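Local coordinates for sugar-binding transcriptional regulator, LacI family (Enterococcus faecalis, PDB 3CS3), which probably acts as a LacI-family, DNA-binding transcription regulator whose sugar-binding-like core would couple a ligand to operator binding, at residues F68-K71 / E72-F76; E111-N115 / V116-K120; E135-A138 / V139-E143; A167-I170 / L171-Q175. All coordinates share one frame; numbering follows the deposited sequence.

How the interactions relate
All four contacts are local, each within one unbroken run of chain, and they follow one another in series without nesting or crossing. Interaction 1 starts helix 70-78 after strand 60-64, in the part of the fold built on the mixed sheet. The other three lie on helices and connections around the parallel four-stranded sheet: interaction 2 ends helix 102-115 and turns toward strand 121-125, interaction 3 is the middle of helix 131-146, and interaction 4 ends helix 160-170 before strand 179-183. Interaction 1 lies far off, its centre about 40 Å from that of interaction 2. Interactions 2 and 4 touch, Lys120 NZ standing 3.0 Å from Gln175 OE1, probably as a hydrogen bond.

Interaction 1. Residues F68-K71 / E72-F76; sequences FPTK and EIEKF
At the start of helix 70-78, the helical arm of the beta-alpha-beta unit formed with strands 60-64 and 82-85, Pro69 takes the N-cap position and Phe68 just before it folds against Ile73 and Glu72. The Pro69 carbonyl opens the helical bonding: Ile73 N donates to Pro69 O at 3.2 Å with a bent N-H...O angle of 142°, the donor lying in the carbonyl plane. One residue on, Glu74 N reaches Thr70 O at 2.9 Å almost head-on, and Lys75 N closes on Lys71 O at 3.2 Å. With its first torsion at -158°, which sets CG opposite the backbone N, the Phe68 ring is laid forward beneath the first turn. Its CD2 meets Ile73 CG1 at 3.6 Å and its CE2 meets Glu72 CB at 3.9 Å, both obliquely to the ring. Ile73 passes on to Ile63, Ile83 and Val85, while Phe68 also meets Tyr14 edge-to-face, so the pair belongs to the layer between helix and sheet. The bent Glu72 chain brings OE2 to 3.7 Å from Pro69 CG, its carboxylate beside the proline ring. On the outer side the Thr70 and Glu74 side chains run alongside each other, Thr70 CG2 lying 3.4 Å from Glu74 OE1; the hydroxyl of Thr70 is held by Arg88, which also binds the Phe68 carbonyl. Glu74 OE1 also stands 3.0 Å from Thr70 O, two acceptors that would probably repel unless offset by the positive helix start or solvent. The apolar Phe68-Ile73 contact, by contrast, joins the residue before the helix to its first turn on the sheet side.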
loop_
_atom_site.group_PDB
_atom_site.type_symbol
_atom_site.label_atom_id
_atom_site.label_comp_id
_atom_site.label_asym_id
_atom_site.label_seq_id
_atom_site.Cartn_x
_atom_site.Cartn_y
_atom_site.Cartn_z
ATOM N N PHE A 68 -5.194 11.279 -13.906
ATOM C CA PHE A 68 -6.203 12.301 -13.636
ATOM C C PHE A 68 -5.868 13.476 -14.556
ATOM O O PHE A 68 -4.827 14.110 -14.383
ATOM C CB PHE A 68 -6.137 12.719 -12.161
ATOM C CG PHE A 68 -7.407 13.337 -11.617
ATOM C CD1 PHE A 68 -7.958 12.867 -10.434
ATOM C CD2 PHE A 68 -8.033 14.402 -12.260
ATOM C CE1 PHE A 68 -9.113 13.436 -9.907
ATOM C CE2 PHE A 68 -9.192 14.978 -11.740
ATOM C CZ PHE A 68 -9.728 14.498 -10.563
ATOM N N PRO A 69 -6.738 13.755 -15.552
ATOM C CA PRO A 69 -6.431 14.750 -16.588
ATOM C C PRO A 69 -6.483 16.166 -16.045
ATOM O O PRO A 69 -7.378 16.482 -15.260
ATOM C CB PRO A 69 -7.548 14.545 -17.622
ATOM C CG PRO A 69 -8.213 13.253 -17.245
ATOM C CD PRO A 69 -8.066 13.160 -15.768
ATOM N N THR A 70 -5.520 16.990 -16.463
ATOM C CA THR A 70 -5.388 18.389 -16.032
ATOM C C THR A 70 -6.648 19.212 -16.310
ATOM O O THR A 70 -7.078 19.992 -15.457
ATOM C CB THR A 70 -4.147 19.064 -16.680
ATOM O OG1 THR A 70 -2.985 18.268 -16.423
ATOM C CG2 THR A 70 -3.907 20.462 -16.120
ATOM N N LYS A 71 -7.248 19.011 -17.484
ATOM C CA LYS A 71 -8.495 19.690 -17.861
ATOM C C LYS A 71 -9.656 19.396 -16.899
ATOM O O LYS A 71 -10.449 20.288 -16.597
ATOM C CB LYS A 71 -8.877 19.363 -19.309
ATOM C CG LYS A 71 -7.986 20.049 -20.344
ATOM C CD LYS A 71 -8.350 19.654 -21.773
ATOM C CE LYS A 71 -7.404 20.310 -22.778
ATOM N NZ LYS A 71 -7.598 19.801 -24.164
ATOM N N GLU A 72 -9.731 18.156 -16.414
ATOM C CA GLU A 72 -10.669 17.777 -15.349
ATOM C C GLU A 72 -10.362 18.460 -14.017
ATOM O O GLU A 72 -11.283 18.760 -13.252
ATOM C CB GLU A 72 -10.691 16.258 -15.150
ATOM C CG GLU A 72 -12.015 15.586 -15.482
ATOM C CD GLU A 72 -12.297 15.525 -16.969
ATOM O OE1 GLU A 72 -13.219 16.240 -17.424
ATOM O OE2 GLU A 72 -11.600 14.767 -17.680
ATOM N N ILE A 73 -9.077 18.693 -13.742
ATOM C CA ILE A 73 -8.654 19.371 -12.509
ATOM C C ILE A 73 -9.081 20.839 -12.543
ATOM O O ILE A 73 -9.684 21.328 -11.587
ATOM C CB ILE A 73 -7.126 19.207 -12.222
ATOM C CG1 ILE A 73 -6.793 17.735 -11.969
ATOM C CG2 ILE A 73 -6.681 20.060 -11.032
ATOM C CD1 ILE A 73 -5.350 17.455 -11.612
ATOM N N GLU A 74 -8.801 21.514 -13.659
ATOM C CA GLU A 74 -9.240 22.897 -13.882
ATOM C C GLU A 74 -10.756 23.102 -13.744
ATOM O O GLU A 74 -11.189 24.062 -13.106
ATOM C CB GLU A 74 -8.754 23.417 -15.238
ATOM C CG GLU A 74 -7.499 24.297 -15.170
ATOM C CD GLU A 74 -6.280 23.695 -15.855
ATOM O OE1 GLU A 74 -6.422 22.686 -16.575
ATOM O OE2 GLU A 74 -5.173 24.252 -15.691
ATOM N N LYS A 75 -11.543 22.194 -14.327
ATOM C CA LYS A 75 -13.013 22.238 -14.257
ATOM C C LYS A 75 -13.545 22.108 -12.830
ATOM O O LYS A 75 -14.549 22.731 -12.474
ATOM C CB LYS A 75 -13.637 21.135 -15.115
ATOM C CG LYS A 75 -13.679 21.420 -16.604
ATOM C CD LYS A 75 -14.335 20.263 -17.343
ATOM C CE LYS A 75 -14.375 20.507 -18.841
ATOM N NZ LYS A 75 -14.994 19.362 -19.567
ATOM N N PHE A 76 -12.869 21.287 -12.029
ATOM C CA PHE A 76 -13.202 21.105 -10.620
ATOM C C PHE A 76 -12.794 22.334 -9.802
ATOM O O PHE A 76 -13.434 22.654 -8.801
ATOM C CB PHE A 76 -12.537 19.830 -10.091
ATOM C CG PHE A 76 -13.024 19.392 -8.733
ATOM C CD1 PHE A 76 -14.375 19.167 -8.493
ATOM C CD2 PHE A 76 -12.119 19.171 -7.699
ATOM C CE1 PHE A 76 -14.816 18.755 -7.238
ATOM C CE2 PHE A 76 -12.550 18.758 -6.442
ATOM C CZ PHE A 76 -13.899 18.549 -6.211
#

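Interaction 2. Residues E111-N115 / V116-K120; sequences EQFVN and VGSKK
The chain leaves helix 102-115 through a tight reversal in which Gly117 and Ser118 bond back to Val114 and Phe113. Gly117 departs from helical angles with phi at +75°. Ser118 N donates to Phe113 O at 3.0 Å, fairly straight at 159°, and Gly117 N donates to Val114 O at 2.8 Å from above the carbonyl plane, well off its lone pairs. Before them, Val116 N makes a weak 3.3 Å bond to Gln112 O. The Ser118 N to Phe113 O and Gly117 N to Val114 O bonds, with positive phi at Gly117, make a Schellman motif, a common way of ending a helix, here directing the chain toward strand 121-125. Ser118 turns inward: its first torsion of -61° holds OG beside its own backbone N, so that the hydroxyl also lies 2.8 Å from Phe113 O. That proton is not settled, since Asp180 of strand 179-183 is a second acceptor. The same OG comes to 3.4 Å from Phe113 CB and 3.7 Å from Phe113 CD1, at the edge of the ring and in its plane. These OG contacts belong to one of two modelled conformers and are to that extent doubtful. Phe113 is buried beyond this point, its ring meeting Phe267 at a steep tilt and covering Ile210 and Phe182 of the parallel sheet. Val116 lies over the last helical turn, with CG1 3.4 Å from Phe113 O, and extends toward Phe267 and Arg208. Further along, the Lys120 amine reaches Gln175 OE1 and, in a long and weak ion pair, Glu152.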
loop_
_atom_site.group_PDB
_atom_site.type_symbol
_atom_site.label_atom_id
_atom_site.label_comp_id
_atom_site.label_asym_id
_atom_site.label_seq_id
_atom_site.Cartn_x
_atom_site.Cartn_y
_atom_site.Cartn_z
ATOM N N GLU A 111 24.758 11.654 -10.483
ATOM C CA GLU A 111 26.091 12.033 -10.024
ATOM C C GLU A 111 26.878 10.812 -9.579
ATOM O O GLU A 111 28.098 10.779 -9.707
ATOM C CB GLU A 111 25.963 12.978 -8.835
ATOM C CG GLU A 111 27.140 13.876 -8.566
ATOM C CD GLU A 111 26.824 14.917 -7.503
ATOM O OE1 GLU A 111 26.637 14.530 -6.326
ATOM O OE2 GLU A 111 26.762 16.120 -7.843
ATOM N N GLN A 112 26.169 9.818 -9.048
ATOM C CA GLN A 112 26.787 8.600 -8.556
ATOM C C GLN A 112 27.273 7.723 -9.699
ATOM O O GLN A 112 28.293 7.034 -9.563
ATOM C CB GLN A 112 25.809 7.816 -7.678
ATOM C CG GLN A 112 25.258 8.591 -6.497
ATOM C CD GLN A 112 26.312 8.884 -5.458
ATOM O OE1 GLN A 112 27.090 8.009 -5.087
ATOM N NE2 GLN A 112 26.345 10.123 -4.979
ATOM N N PHE A 113 26.537 7.735 -10.812
ATOM C CA PHE A 113 26.953 7.005 -12.013
ATOM C C PHE A 113 28.180 7.655 -12.646
ATOM O O PHE A 113 29.087 6.954 -13.086
ATOM C CB PHE A 113 25.820 6.902 -13.032
ATOM C CG PHE A 113 24.639 6.098 -12.553
ATOM C CD1 PHE A 113 24.600 4.718 -12.731
ATOM C CD2 PHE A 113 23.554 6.730 -11.939
ATOM C CE1 PHE A 113 23.499 3.977 -12.295
ATOM C CE2 PHE A 113 22.459 6.007 -11.495
ATOM C CZ PHE A 113 22.430 4.621 -11.672
ATOM N N VAL A 114 28.202 8.990 -12.670
ATOM C CA VAL A 114 29.372 9.756 -13.111
ATOM C C VAL A 114 30.593 9.435 -12.240
ATOM O O VAL A 114 31.620 8.995 -12.760
ATOM C CB VAL A 114 29.105 11.291 -13.123
ATOM C CG1 VAL A 114 30.392 12.073 -13.358
ATOM C CG2 VAL A 114 28.068 11.658 -14.174
ATOM N N ASN A 115 30.455 9.612 -10.925
ATOM C CA ASN A 115 31.548 9.415 -9.961
ATOM C C ASN A 115 32.186 8.027 -9.974
ATOM O O ASN A 115 33.343 7.875 -9.581
ATOM C CB ASN A 115 31.087 9.759 -8.538
ATOM C CG ASN A 115 30.890 11.256 -8.325
ATOM O OD1 ASN A 115 31.106 12.062 -9.229
ATOM N ND2 ASN A 115 30.471 11.629 -7.122
ATOM N N VAL A 116 31.430 7.032 -10.434
ATOM C CA VAL A 116 31.910 5.656 -10.546
ATOM C C VAL A 116 32.484 5.362 -11.954
ATOM O O VAL A 116 33.108 4.321 -12.185
ATOM C CB VAL A 116 30.786 4.645 -10.129
ATOM C CG1 VAL A 116 29.926 4.214 -11.324
ATOM C CG2 VAL A 116 31.371 3.440 -9.419
ATOM N N GLY A 117 32.271 6.290 -12.885
ATOM C CA GLY A 117 32.748 6.143 -14.258
ATOM C C GLY A 117 31.955 5.161 -15.102
ATOM O O GLY A 117 32.538 4.297 -15.769
ATOM N N SER A 118 30.631 5.309 -15.084
ATOM C CA SER A 118 29.738 4.440 -15.844
ATOM C C SER A 118 29.969 4.548 -17.346
ATOM O O SER A 118 30.223 5.633 -17.868
ATOM C CB SER A 118 28.282 4.764 -15.517
ATOM O OG SER A 118 28.025 4.552 -14.143
ATOM N N LYS A 119 29.876 3.412 -18.030
ATOM C CA LYS A 119 30.094 3.342 -19.472
ATOM C C LYS A 119 28.794 3.502 -20.254
ATOM O O LYS A 119 28.812 3.922 -21.409
ATOM C CB LYS A 119 30.792 2.025 -19.846
ATOM C CG LYS A 119 32.171 1.826 -19.201
ATOM C CD LYS A 119 33.174 2.878 -19.674
ATOM C CE LYS A 119 34.448 2.862 -18.842
ATOM N NZ LYS A 119 35.359 3.983 -19.216
ATOM N N LYS A 120 27.682 3.134 -19.619
ATOM C CA LYS A 120 26.334 3.356 -20.137
ATOM C C LYS A 120 25.364 3.328 -18.956
ATOM O O LYS A 120 25.530 2.538 -18.023
ATOM C CB LYS A 120 25.929 2.282 -21.157
ATOM C CG LYS A 120 24.824 2.742 -22.109
ATOM C CD LYS A 120 23.775 1.669 -22.369
ATOM C CE LYS A 120 24.134 0.783 -23.549
ATOM N NZ LYS A 120 22.954 0.004 -24.021
#

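Interaction 3. Residues E135-A138 / V139-E143; sequences ERLA and VSTRE
Ser140 and Thr141 both bend back onto carbonyls one turn earlier in helix 131-146, the closely fitted part of the contact. Ser140 OG lies 2.6 Å from Arg136 O, to which Ser140 N also donates at 3.0 Å. Hydroxyl and amide come to that oxygen from opposite faces of its plane. The scheme repeats one residue on, where Thr141 OG1 and N reach Leu137 O at 2.8 and 3.0 Å. A first torsion of 58° wedges OG1 of Thr141 between its backbone N and carbonyl carbon, and CG2 rests 4.0 Å from Leu137 CD1. These side chains face Leu123, Ile153 and Tyr151 of the sheet. The side of Ala138 and Arg142 is looser and exposed to solvent: Arg142 N is held to Ala138 O by a weak 3.5 Å bond, and Arg142 CB rests 3.3 Å from Ala138 O. At the segment's start, Arg136 is bonded to Asn102, forms a cation-pi contact with Phe212 and hydrogen-bonds a glycerol, probably from the crystallisation liquor, while Glu135 pairs with Arg103. Carbonyls accepting both amide and hydroxyl of a serine or threonine one turn on recur in helices, here in the beta-alpha-beta unit of strands 121-125 and 151-155.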
loop_
_atom_site.group_PDB
_atom_site.type_symbol
_atom_site.label_atom_id
_atom_site.label_comp_id
_atom_site.label_asym_id
_atom_site.label_seq_id
_atom_site.Cartn_x
_atom_site.Cartn_y
_atom_site.Cartn_z
ATOM N N GLU A 135 10.762 15.574 -15.650
ATOM C CA GLU A 135 11.777 16.341 -14.930
ATOM C C GLU A 135 13.007 15.506 -14.623
ATOM O O GLU A 135 14.129 15.989 -14.767
ATOM C CB GLU A 135 11.207 16.870 -13.616
ATOM C CG GLU A 135 10.145 17.910 -13.786
ATOM C CD GLU A 135 10.716 19.282 -14.047
ATOM O OE1 GLU A 135 11.327 19.858 -13.117
ATOM O OE2 GLU A 135 10.542 19.786 -15.177
ATOM N N ARG A 136 12.781 14.263 -14.186
ATOM C CA ARG A 136 13.858 13.335 -13.858
ATOM C C ARG A 136 14.666 12.987 -15.102
ATOM O O ARG A 136 15.887 12.915 -15.043
ATOM C CB ARG A 136 13.313 12.067 -13.197
ATOM C CG ARG A 136 13.102 12.185 -11.696
ATOM C CD ARG A 136 12.212 11.069 -11.146
ATOM N NE ARG A 136 11.423 11.555 -10.014
ATOM C CZ ARG A 136 10.533 10.841 -9.330
ATOM N NH1 ARG A 136 10.294 9.571 -9.637
ATOM N NH2 ARG A 136 9.881 11.407 -8.327
ATOM N N LEU A 137 13.969 12.806 -16.221
ATOM C CA LEU A 137 14.593 12.532 -17.509
ATOM C C LEU A 137 15.386 13.721 -18.048
ATOM O O LEU A 137 16.507 13.546 -18.512
ATOM C CB LEU A 137 13.545 12.087 -18.529
ATOM C CG LEU A 137 14.029 11.280 -19.726
ATOM C CD1 LEU A 137 14.872 10.102 -19.272
ATOM C CD2 LEU A 137 12.828 10.811 -20.529
ATOM N N ALA A 138 14.815 14.921 -17.960
ATOM C CA ALA A 138 15.455 16.140 -18.477
ATOM C C ALA A 138 16.785 16.441 -17.802
ATOM O O ALA A 138 17.709 16.950 -18.431
ATOM C CB ALA A 138 14.524 17.338 -18.345
ATOM N N VAL A 139 16.872 16.111 -16.522
ATOM C CA VAL A 139 18.068 16.363 -15.733
ATOM C C VAL A 139 19.091 15.226 -15.876
ATOM O O VAL A 139 20.299 15.481 -15.946
ATOM C CB VAL A 139 17.679 16.681 -14.263
ATOM C CG1 VAL A 139 18.741 16.237 -13.269
ATOM C CG2 VAL A 139 17.411 18.162 -14.132
ATOM N N SER A 140 18.592 13.989 -15.944
ATOM C CA SER A 140 19.429 12.800 -16.113
ATOM C C SER A 140 20.171 12.827 -17.442
ATOM O O SER A 140 21.390 12.679 -17.464
ATOM C CB SER A 140 18.593 11.522 -16.026
ATOM O OG SER A 140 17.959 11.410 -14.771
ATOM N N THR A 141 19.425 13.028 -18.533
ATOM C CA THR A 141 19.982 13.080 -19.887
ATOM C C THR A 141 20.962 14.244 -20.076
ATOM O O THR A 141 22.007 14.063 -20.697
ATOM C CB THR A 141 18.879 13.154 -20.963
ATOM O OG1 THR A 141 18.067 14.310 -20.738
ATOM C CG2 THR A 141 18.002 11.908 -20.925
ATOM N N ARG A 142 20.630 15.414 -19.525
ATOM C CA ARG A 142 21.513 16.588 -19.553
ATOM C C ARG A 142 22.874 16.328 -18.896
ATOM O O ARG A 142 23.917 16.658 -19.470
ATOM C CB ARG A 142 20.832 17.798 -18.899
ATOM C CG ARG A 142 21.723 19.028 -18.713
ATOM C CD ARG A 142 21.026 20.131 -17.917
ATOM N NE ARG A 142 20.989 19.866 -16.477
ATOM C CZ ARG A 142 20.341 20.616 -15.582
ATOM N NH1 ARG A 142 20.374 20.288 -14.297
ATOM N NH2 ARG A 142 19.656 21.689 -15.961
ATOM N N GLU A 143 22.862 15.724 -17.708
ATOM C CA GLU A 143 24.103 15.447 -16.983
ATOM C C GLU A 143 24.914 14.306 -17.593
ATOM O O GLU A 143 26.142 14.326 -17.538
ATOM C CB GLU A 143 23.834 15.172 -15.505
ATOM C CG GLU A 143 23.300 16.365 -14.713
ATOM C CD GLU A 143 24.313 17.489 -14.555
ATOM O OE1 GLU A 143 25.508 17.203 -14.320
ATOM O OE2 GLU A 143 23.904 18.663 -14.653
#

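Interaction 4. Residues A167-I170 / L171-Q175; sequences AKKI and LSQPQ
Leu171 and Ser172 finish helix 160-170 by reaching back to Ala167 and Lys168, and Gln175 then returns to Ile170 from the far side of the turn. Leu171 N keeps a regular helical bond to Ala167 O at 3.0 Å, although it approaches from above the carbonyl plane. The Leu171 side chain lies back over the same carbonyl, with CG 3.4 Å from Ala167 O and CD1 3.7 Å from Ala167 O, and it touches Tyr195 and Val196 of helix 186-196. In Ser172 a first torsion of -70° places OG beside the backbone N and aims it at Lys168 O, 2.8 Å away and close to the line of the C=O bond. The serine hydroxyl thus satisfies a carbonyl of the last helical turn. The Ile170 side chain touches Leu122 and Ile154 of the parallel sheet. Its CG2 is the branch near Gln175, 4.1 Å from Gln175 CG, the two side chains crossing at about a right angle. The Gln175 chain bends at its second torsion (-79°), which turns the amide back toward Ile170 O. Its NE2 reaches Ile170 O in a weak 3.5 Å bond, whereas OE1 has its stronger partner in Lys120. Ser172 OG and, weakly, Gln175 NE2 therefore donate to carbonyls of the last helical turn, in a connection between strands 151-155 and 179-183 that belongs to the doubly wound alpha/beta lobe of periplasmic-binding-protein-like domains.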
loop_
_atom_site.group_PDB
_atom_site.type_symbol
_atom_site.label_atom_id
_atom_site.label_comp_id
_atom_site.label_asym_id
_atom_site.label_seq_id
_atom_site.Cartn_x
_atom_site.Cartn_y
_atom_site.Cartn_z
ATOM N N ALA A 167 13.654 -5.421 -16.971
ATOM C CA ALA A 167 14.810 -6.267 -16.669
ATOM C C ALA A 167 14.937 -7.458 -17.626
ATOM O O ALA A 167 16.049 -7.864 -17.963
ATOM C CB ALA A 167 14.756 -6.742 -15.224
ATOM N N LYS A 168 13.798 -7.999 -18.060
ATOM C CA LYS A 168 13.763 -9.077 -19.048
ATOM C C LYS A 168 14.226 -8.576 -20.415
ATOM O O LYS A 168 14.932 -9.284 -21.132
ATOM C CB LYS A 168 12.355 -9.686 -19.142
ATOM C CG LYS A 168 12.302 -11.037 -19.864
ATOM C CD LYS A 168 10.924 -11.691 -19.797
ATOM C CE LYS A 168 10.026 -11.236 -20.942
ATOM N NZ LYS A 168 8.826 -12.106 -21.088
ATOM N N LYS A 169 13.831 -7.350 -20.756
ATOM C CA LYS A 169 14.233 -6.708 -22.006
ATOM C C LYS A 169 15.717 -6.327 -21.990
ATOM O O LYS A 169 16.413 -6.523 -22.985
ATOM C CB LYS A 169 13.350 -5.485 -22.285
ATOM C CG LYS A 169 13.572 -4.822 -23.646
ATOM C CD LYS A 169 12.325 -4.093 -24.166
ATOM C CE LYS A 169 12.156 -2.692 -23.574
ATOM N NZ LYS A 169 11.371 -2.680 -22.301
ATOM N N ILE A 170 16.186 -5.804 -20.856
ATOM C CA ILE A 170 17.584 -5.394 -20.670
ATOM C C ILE A 170 18.544 -6.575 -20.779
ATOM O O ILE A 170 19.521 -6.519 -21.532
ATOM C CB ILE A 170 17.795 -4.686 -19.302
ATOM C CG1 ILE A 170 17.117 -3.319 -19.293
ATOM C CG2 ILE A 170 19.276 -4.506 -18.993
ATOM C CD1 ILE A 170 16.933 -2.726 -17.905
ATOM N N LEU A 171 18.243 -7.648 -20.050
ATOM C CA LEU A 171 19.161 -8.778 -19.917
ATOM C C LEU A 171 19.045 -9.815 -21.042
ATOM O O LEU A 171 19.658 -10.884 -20.974
ATOM C CB LEU A 171 19.012 -9.436 -18.539
ATOM C CG LEU A 171 19.318 -8.570 -17.312
ATOM C CD1 LEU A 171 18.842 -9.253 -16.037
ATOM C CD2 LEU A 171 20.800 -8.212 -17.218
ATOM N N SER A 172 18.258 -9.491 -22.067
ATOM C CA SER A 172 18.238 -10.259 -23.310
ATOM C C SER A 172 19.341 -9.754 -24.239
ATOM O O SER A 172 20.192 -10.530 -24.679
ATOM C CB SER A 172 16.874 -10.155 -23.996
ATOM O OG SER A 172 15.881 -10.856 -23.270
ATOM N N GLN A 173 19.319 -8.449 -24.520
ATOM C CA GLN A 173 20.329 -7.791 -25.351
ATOM C C GLN A 173 21.675 -7.694 -24.629
ATOM O O GLN A 173 21.706 -7.465 -23.415
ATOM C CB GLN A 173 19.861 -6.391 -25.767
ATOM C CG GLN A 173 18.881 -6.374 -26.932
ATOM C CD GLN A 173 17.441 -6.564 -26.494
ATOM O OE1 GLN A 173 16.858 -5.694 -25.847
ATOM N NE2 GLN A 173 16.858 -7.704 -26.852
ATOM N N PRO A 174 22.789 -7.889 -25.368
ATOM C CA PRO A 174 24.126 -7.739 -24.787
ATOM C C PRO A 174 24.398 -6.307 -24.321
ATOM O O PRO A 174 24.313 -5.364 -25.114
ATOM C CB PRO A 174 25.064 -8.122 -25.943
ATOM C CG PRO A 174 24.215 -8.906 -26.892
ATOM C CD PRO A 174 22.858 -8.290 -26.787
ATOM N N GLN A 175 24.701 -6.162 -23.034
ATOM C CA GLN A 175 24.970 -4.859 -22.435
ATOM C C GLN A 175 26.437 -4.758 -22.014
ATOM O O GLN A 175 27.215 -5.687 -22.244
ATOM C CB GLN A 175 24.049 -4.629 -21.230
ATOM C CG GLN A 175 22.549 -4.694 -21.537
ATOM C CD GLN A 175 21.999 -3.421 -22.173
ATOM O OE1 GLN A 175 22.635 -2.362 -22.146
ATOM N NE2 GLN A 175 20.801 -3.522 -22.740
#